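PDB 1VKB: hypothetical protein from Mus musculus, which probably acts as a gamma-glutamylamine cyclotransferase, releasing free amines from gamma-glutamylamines with formation of 5-oxoproline. Local coordinates for residues S51-I56 against L66-K71; Q101-Q106 against V126-T131. All blocks are in the same frame, centred on the assembly; numbering follows the deposited sequence. Where two conformers were deposited one is given.

Contact 1 of 2, residues S51-I56 against L66-K71; sequences SFPLVI and LYLPGK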
loop_
_atom_site.group_PDB
_atom_site.type_symbol
_atom_site.label_atom_id
_atom_site.label_comp_id
_atom_site.label_asym_id
_atom_site.label_seq_id
_atom_site.Cartn_x
_atom_site.Cartn_y
_atom_site.Cartn_z
ATOM N N SER A 51 -8.796 -3.554 -10.867
ATOM C CA SER A 51 -7.572 -2.850 -11.322
ATOM C C SER A 51 -7.584 -1.419 -10.800
ATOM O O SER A 51 -8.647 -0.779 -10.740
ATOM C CB SER A 51 -7.432 -2.904 -12.826
ATOM O OG SER A 51 -8.531 -2.311 -13.424
ATOM N N PHE A 52 -6.408 -0.891 -10.472
ATOM C CA PHE A 52 -6.261 0.519 -10.080
ATOM C C PHE A 52 -4.953 1.023 -10.671
ATOM O O PHE A 52 -4.019 0.222 -10.782
ATOM C CB PHE A 52 -6.122 0.642 -8.559
ATOM C CG PHE A 52 -7.320 0.170 -7.811
ATOM C CD1 PHE A 52 -8.367 1.029 -7.576
ATOM C CD2 PHE A 52 -7.417 -1.152 -7.395
ATOM C CE1 PHE A 52 -9.503 0.603 -6.910
ATOM C CE2 PHE A 52 -8.542 -1.586 -6.718
ATOM C CZ PHE A 52 -9.593 -0.711 -6.471
ATOM N N PRO A 53 -4.824 2.332 -10.961
ATOM C CA PRO A 53 -3.514 2.895 -11.276
ATOM C C PRO A 53 -2.606 2.964 -10.072
ATOM O O PRO A 53 -3.018 3.456 -9.008
ATOM C CB PRO A 53 -3.842 4.321 -11.792
ATOM C CG PRO A 53 -5.294 4.308 -12.055
ATOM C CD PRO A 53 -5.865 3.371 -11.012
ATOM N N LEU A 54 -1.356 2.524 -10.233
ATOM C CA LEU A 54 -0.323 2.674 -9.218
ATOM C C LEU A 54 0.756 3.520 -9.809
ATOM O O LEU A 54 1.375 3.116 -10.810
ATOM C CB LEU A 54 0.241 1.315 -8.809
ATOM C CG LEU A 54 1.462 1.259 -7.924
ATOM C CD1 LEU A 54 1.166 2.048 -6.611
ATOM C CD2 LEU A 54 1.970 -0.167 -7.672
ATOM N N VAL A 55 0.970 4.687 -9.222
ATOM C CA VAL A 55 1.914 5.643 -9.763
ATOM C C VAL A 55 2.960 5.992 -8.702
ATOM O O VAL A 55 2.696 5.977 -7.517
ATOM C CB VAL A 55 1.222 6.952 -10.267
ATOM C CG1 VAL A 55 0.257 6.684 -11.424
ATOM C CG2 VAL A 55 0.471 7.686 -9.154
ATOM N N ILE A 56 4.144 6.342 -9.182
ATOM C CA ILE A 56 5.228 6.823 -8.344
ATOM C C ILE A 56 5.342 8.298 -8.626
ATOM O O ILE A 56 5.694 8.719 -9.752
ATOM C CB ILE A 56 6.526 6.075 -8.673
ATOM C CG1 ILE A 56 6.396 4.578 -8.368
ATOM C CG2 ILE A 56 7.641 6.633 -7.829
ATOM C CD1 ILE A 56 7.562 3.756 -8.882
ATOM N N LEU A 66 -4.179 4.952 -6.911
ATOM C CA LEU A 66 -5.198 5.952 -7.183
ATOM C C LEU A 66 -6.556 5.276 -7.172
ATOM O O LEU A 66 -6.727 4.217 -7.765
ATOM C CB LEU A 66 -4.954 6.674 -8.483
ATOM C CG LEU A 66 -3.576 7.195 -8.763
ATOM C CD1 LEU A 66 -3.554 7.963 -10.083
ATOM C CD2 LEU A 66 -3.109 8.034 -7.591
ATOM N N TYR A 67 -7.535 5.911 -6.538
ATOM C CA TYR A 67 -8.852 5.297 -6.413
ATOM C C TYR A 67 -9.665 5.551 -7.691
ATOM O O TYR A 67 -10.547 6.411 -7.735
ATOM C CB TYR A 67 -9.593 5.741 -5.150
ATOM C CG TYR A 67 -10.765 4.827 -4.945
ATOM C CD1 TYR A 67 -10.583 3.531 -4.485
ATOM C CD2 TYR A 67 -12.035 5.199 -5.380
ATOM C CE1 TYR A 67 -11.643 2.649 -4.381
ATOM C CE2 TYR A 67 -13.113 4.318 -5.284
ATOM C CZ TYR A 67 -12.908 3.046 -4.794
ATOM O OH TYR A 67 -13.986 2.171 -4.679
ATOM N N LEU A 68 -9.320 4.789 -8.719
ATOM C CA LEU A 68 -9.960 4.792 -10.006
ATOM C C LEU A 68 -10.171 3.345 -10.440
ATOM O O LEU A 68 -9.439 2.812 -11.318
ATOM C CB LEU A 68 -9.069 5.512 -11.014
ATOM C CG LEU A 68 -8.968 7.028 -10.766
ATOM C CD1 LEU A 68 -7.762 7.591 -11.434
ATOM C CD2 LEU A 68 -10.238 7.713 -11.272
ATOM N N PRO A 69 -11.118 2.675 -9.789
ATOM C CA PRO A 69 -11.331 1.269 -10.055
ATOM C C PRO A 69 -11.608 1.010 -11.527
ATOM O O PRO A 69 -12.361 1.767 -12.161
ATOM C CB PRO A 69 -12.500 0.886 -9.135
ATOM C CG PRO A 69 -13.045 2.134 -8.622
ATOM C CD PRO A 69 -11.982 3.179 -8.718
ATOM N N GLY A 70 -10.938 -0.008 -12.077
ATOM C CA GLY A 70 -11.125 -0.429 -13.457
ATOM C C GLY A 70 -10.167 0.251 -14.409
ATOM O O GLY A 70 -10.214 -0.043 -15.568
ATOM N N LYS A 71 -9.312 1.150 -13.917
ATOM C CA LYS A 71 -8.214 1.709 -14.685
ATOM C C LYS A 71 -6.898 1.068 -14.237
ATOM O O LYS A 71 -6.777 0.599 -13.102
ATOM C CB LYS A 71 -8.145 3.222 -14.495
ATOM C CG LYS A 71 -9.370 3.972 -15.048
ATOM C CD LYS A 71 -9.601 3.629 -16.505
ATOM C CE LYS A 71 -10.501 4.654 -17.197
ATOM N NZ LYS A 71 -10.682 4.349 -18.669
#

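Contact 2 of 2, residues Q101-Q106 against V126-T131; sequences QRTALQ and VYTTAT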
loop_
_atom_site.group_PDB
_atom_site.type_symbol
_atom_site.label_atom_id
_atom_site.label_comp_id
_atom_site.label_asym_id
_atom_site.label_seq_id
_atom_site.Cartn_x
_atom_site.Cartn_y
_atom_site.Cartn_z
ATOM N N GLN A 101 -6.680 7.662 1.908
ATOM C CA GLN A 101 -7.896 7.286 2.592
ATOM C C GLN A 101 -7.854 5.756 2.666
ATOM O O GLN A 101 -7.545 5.072 1.678
ATOM C CB GLN A 101 -9.107 7.784 1.826
ATOM C CG GLN A 101 -9.169 9.269 1.596
ATOM C CD GLN A 101 -8.307 9.746 0.461
ATOM O OE1 GLN A 101 -8.297 9.160 -0.629
ATOM N NE2 GLN A 101 -7.554 10.818 0.714
ATOM N N ARG A 102 -8.147 5.212 3.845
ATOM C CA ARG A 102 -8.141 3.789 3.987
ATOM C C ARG A 102 -9.427 3.217 3.413
ATOM O O ARG A 102 -10.541 3.618 3.825
ATOM C CB ARG A 102 -8.028 3.430 5.464
ATOM C CG ARG A 102 -8.045 1.903 5.716
ATOM C CD ARG A 102 -7.344 1.453 6.994
ATOM N NE ARG A 102 -7.633 2.221 8.219
ATOM C CZ ARG A 102 -8.726 2.044 9.004
ATOM N NH1 ARG A 102 -9.728 1.258 8.661
ATOM N NH2 ARG A 102 -8.859 2.740 10.099
ATOM N N THR A 103 -9.282 2.244 2.519
ATOM C CA THR A 103 -10.396 1.686 1.753
ATOM C C THR A 103 -10.358 0.162 1.790
ATOM O O THR A 103 -9.303 -0.418 1.690
ATOM C CB THR A 103 -10.253 2.199 0.290
ATOM O OG1 THR A 103 -10.329 3.643 0.283
ATOM C CG2 THR A 103 -11.416 1.788 -0.488
ATOM N N ALA A 104 -11.509 -0.505 1.934
ATOM C CA ALA A 104 -11.517 -1.979 2.060
ATOM C C ALA A 104 -11.631 -2.510 0.629
ATOM O O ALA A 104 -12.508 -2.055 -0.089
ATOM C CB ALA A 104 -12.691 -2.403 2.853
ATOM N N LEU A 105 -10.733 -3.392 0.190
ATOM C CA LEU A 105 -10.771 -3.943 -1.153
ATOM C C LEU A 105 -10.619 -5.466 -1.120
ATOM O O LEU A 105 -10.023 -6.020 -0.208
ATOM C CB LEU A 105 -9.615 -3.375 -2.003
ATOM C CG LEU A 105 -9.465 -1.884 -2.279
ATOM C CD1 LEU A 105 -8.178 -1.662 -3.123
ATOM C CD2 LEU A 105 -10.719 -1.361 -3.004
ATOM N N GLN A 106 -11.131 -6.127 -2.149
ATOM C CA GLN A 106 -10.955 -7.567 -2.306
ATOM C C GLN A 106 -9.598 -7.828 -2.930
ATOM O O GLN A 106 -9.265 -7.254 -3.971
ATOM C CB GLN A 106 -12.026 -8.155 -3.209
ATOM C CG GLN A 106 -12.014 -9.634 -3.288
ATOM C CD GLN A 106 -13.088 -10.152 -4.254
ATOM O OE1 GLN A 106 -13.742 -9.362 -4.951
ATOM N NE2 GLN A 106 -13.254 -11.466 -4.310
ATOM N N VAL A 126 -6.723 -1.084 2.415
ATOM C CA VAL A 126 -5.642 -0.623 1.528
ATOM C C VAL A 126 -5.633 0.897 1.593
ATOM O O VAL A 126 -6.713 1.505 1.689
ATOM C CB VAL A 126 -5.916 -1.049 0.059
ATOM C CG1 VAL A 126 -4.743 -0.636 -0.843
ATOM C CG2 VAL A 126 -6.111 -2.552 -0.037
ATOM N N TYR A 127 -4.445 1.496 1.609
ATOM C CA TYR A 127 -4.314 2.965 1.567
ATOM C C TYR A 127 -4.391 3.422 0.094
ATOM O O TYR A 127 -3.452 3.213 -0.661
ATOM C CB TYR A 127 -3.022 3.408 2.281
ATOM C CG TYR A 127 -3.147 3.121 3.759
ATOM C CD1 TYR A 127 -3.962 3.931 4.566
ATOM C CD2 TYR A 127 -2.526 2.016 4.344
ATOM C CE1 TYR A 127 -4.137 3.652 5.911
ATOM C CE2 TYR A 127 -2.745 1.692 5.716
ATOM C CZ TYR A 127 -3.514 2.533 6.475
ATOM O OH TYR A 127 -3.721 2.258 7.799
ATOM N N THR A 128 -5.566 3.926 -0.320
ATOM C CA THR A 128 -5.777 4.452 -1.689
ATOM C C THR A 128 -5.788 5.965 -1.619
ATOM O O THR A 128 -5.769 6.526 -0.547
ATOM C CB THR A 128 -7.081 3.934 -2.276
ATOM O OG1 THR A 128 -8.180 4.363 -1.456
ATOM C CG2 THR A 128 -7.114 2.440 -2.218
ATOM N N THR A 129 -5.814 6.643 -2.757
ATOM C CA THR A 129 -5.997 8.075 -2.724
ATOM C C THR A 129 -6.879 8.613 -3.831
ATOM O O THR A 129 -6.766 8.189 -4.982
ATOM C CB THR A 129 -4.694 8.820 -2.650
ATOM O OG1 THR A 129 -4.998 10.212 -2.555
ATOM C CG2 THR A 129 -3.876 8.687 -3.910
ATOM N N ALA A 130 -7.779 9.497 -3.415
ATOM C CA ALA A 130 -8.631 10.318 -4.286
ATOM C C ALA A 130 -8.109 11.764 -4.291
ATOM O O ALA A 130 -8.693 12.645 -4.944
ATOM C CB ALA A 130 -10.031 10.310 -3.788
ATOM N N THR A 131 -7.009 12.037 -3.592
ATOM C CA THR A 131 -6.532 13.450 -3.492
ATOM C C THR A 131 -5.171 13.624 -4.161
ATOM O O THR A 131 -4.405 14.459 -3.771
ATOM C CB THR A 131 -6.445 13.879 -2.012
ATOM O OG1 THR A 131 -5.677 12.910 -1.260
ATOM C CG2 THR A 131 -7.811 13.913 -1.360
HETATM O O HOH W 1 -9.335 6.770 -1.827
#

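Contact 1 of 2, residues S51-I56 against L66-K71
The ring of Pro53 is lodged against Leu66, Leu68 and Lys71, in the bend of residues 66-71. Here the chain leaves the antiparallel hairpin of strands 54-57 and 62-66 and folds back in a type II beta turn from Leu68 to Lys71. Three ring carbons each meet a different side chain: CB touches Leu66 CD1, CD meets Leu68 CB at 3.9 Å, and CG meets Lys71 CB, also at 3.9 Å. The backbone is tied down on both flanks of this wedge. Leu66 N gives its hydrogen to Pro53 O at 2.8 Å. Gly70 N reaches Ser51 O, also at 2.8 Å, while Pro69 CA adds a CA-H...O contact to the same oxygen.

The Phe52 ring occupies a second hollow. With CG beside the backbone N and anti to the carbonyl carbon (chi1 -63°), the ring leans back toward the turn although its CB points away. Its edge receives Leu66 O, 3.6 Å from CD1, and CE1 sits in the groove where Pro69 and Tyr67 meet, Pro69 CD resting over a face of the Tyr67 ring; CE1 approaches Pro69 CB at 3.7 Å. The two aromatic rings meet obliquely, their planes 36° apart. Leu65 and Leu105 also touch the Phe52 side chain, so the ring joins the turn to the sheet. An alanine at this site would remove the ring and is likely to leave Pro69 and Tyr67 facing a gap, with the turn less firmly seated on the sheet.

Further along the hairpin, Val55 lies athwart Leu66: one valine methyl, CG2, packs against the leucine methyl CD2 at 3.9 Å.

Contact 2 of 2, residues Q101-Q106 against V126-T131
Gln101 spans the end of an antiparallel strand pair with both its backbone and its side chain. Its N-H points to Thr128 O at 2.9 Å, and its own O accepts from Thr128 N; Thr103 and Val126 exchange the same two bonds at the next hydrogen-bonded pair, two residues on. A bend at chi2 (80°) carries the amide over to residues 129-131, where OE1 takes the N-H of Ala130 at 2.9 Å on an in-plane lone pair. NE2 bonds to Pro97 O and only weakly to Thr131 OG1, whose hydroxyl also bonds to Ser98 O.

On the face that carries Gln101, the hydroxyls of Thr103 and Thr128 share a hydrogen bond, OG1 to OG1, of 2.9 Å. A water joins Thr128 OG1 to Gln101 OE1, so Gln101 OE1 accepts two hydrogens, from Ala130 N and from the water. Beyond them Leu105 CD1 rests on Val126 CG2 at 3.8 Å.

The other face carries Arg102 and Tyr127, the non-hydrogen-bonded pair, lying side by side with guanidinium and ring planes 87° apart; Arg102 CD comes within 3.8 Å of Tyr127 OH. Asp91 positions both, through a salt bridge to Arg102 NH2 and a hydrogen bond with Tyr127 OH.

Outward again, an ST turn at Thr129-Thr131 follows (Thr131 N to Thr129 OG1, 2.9 Å). Tyr19, in the Tyr-Gly-Thr-Leu sequence characteristic of the cyclotransferase family, bonds through its hydroxyl to Tyr127 O. The segments 101-106 and 126-129 run at 119°, well short of antiparallel, so the pair is strongly twisted. Helix 84-93 covers the Arg102-Tyr127 face, and strand 62-66 runs parallel beside strand 121-129.

Contacts 1 and 2 follow in series along the chain, residues 51-71 coming wholly before 101-131, and their centres lie about 10 Å apart. Both reach the same mixed sheet of the gamma-glutamyl cyclotransferase-like fold. Strand 62-66 connects them: it pairs antiparallel with 54-57 in contact 1 and parallel with 121-129, which carries contact 2. The join is direct, since Tyr67 N probably bonds to Thr129 O at 2.9 Å, while Phe52 CE2 packs on Leu105 CD1 and Leu66 CD2 on Thr129 CG2. The principle illustrated is that a hairpin local in sequence is joined to the sheet through a strand from much later in the chain, 121-129, which pairs with 62-66.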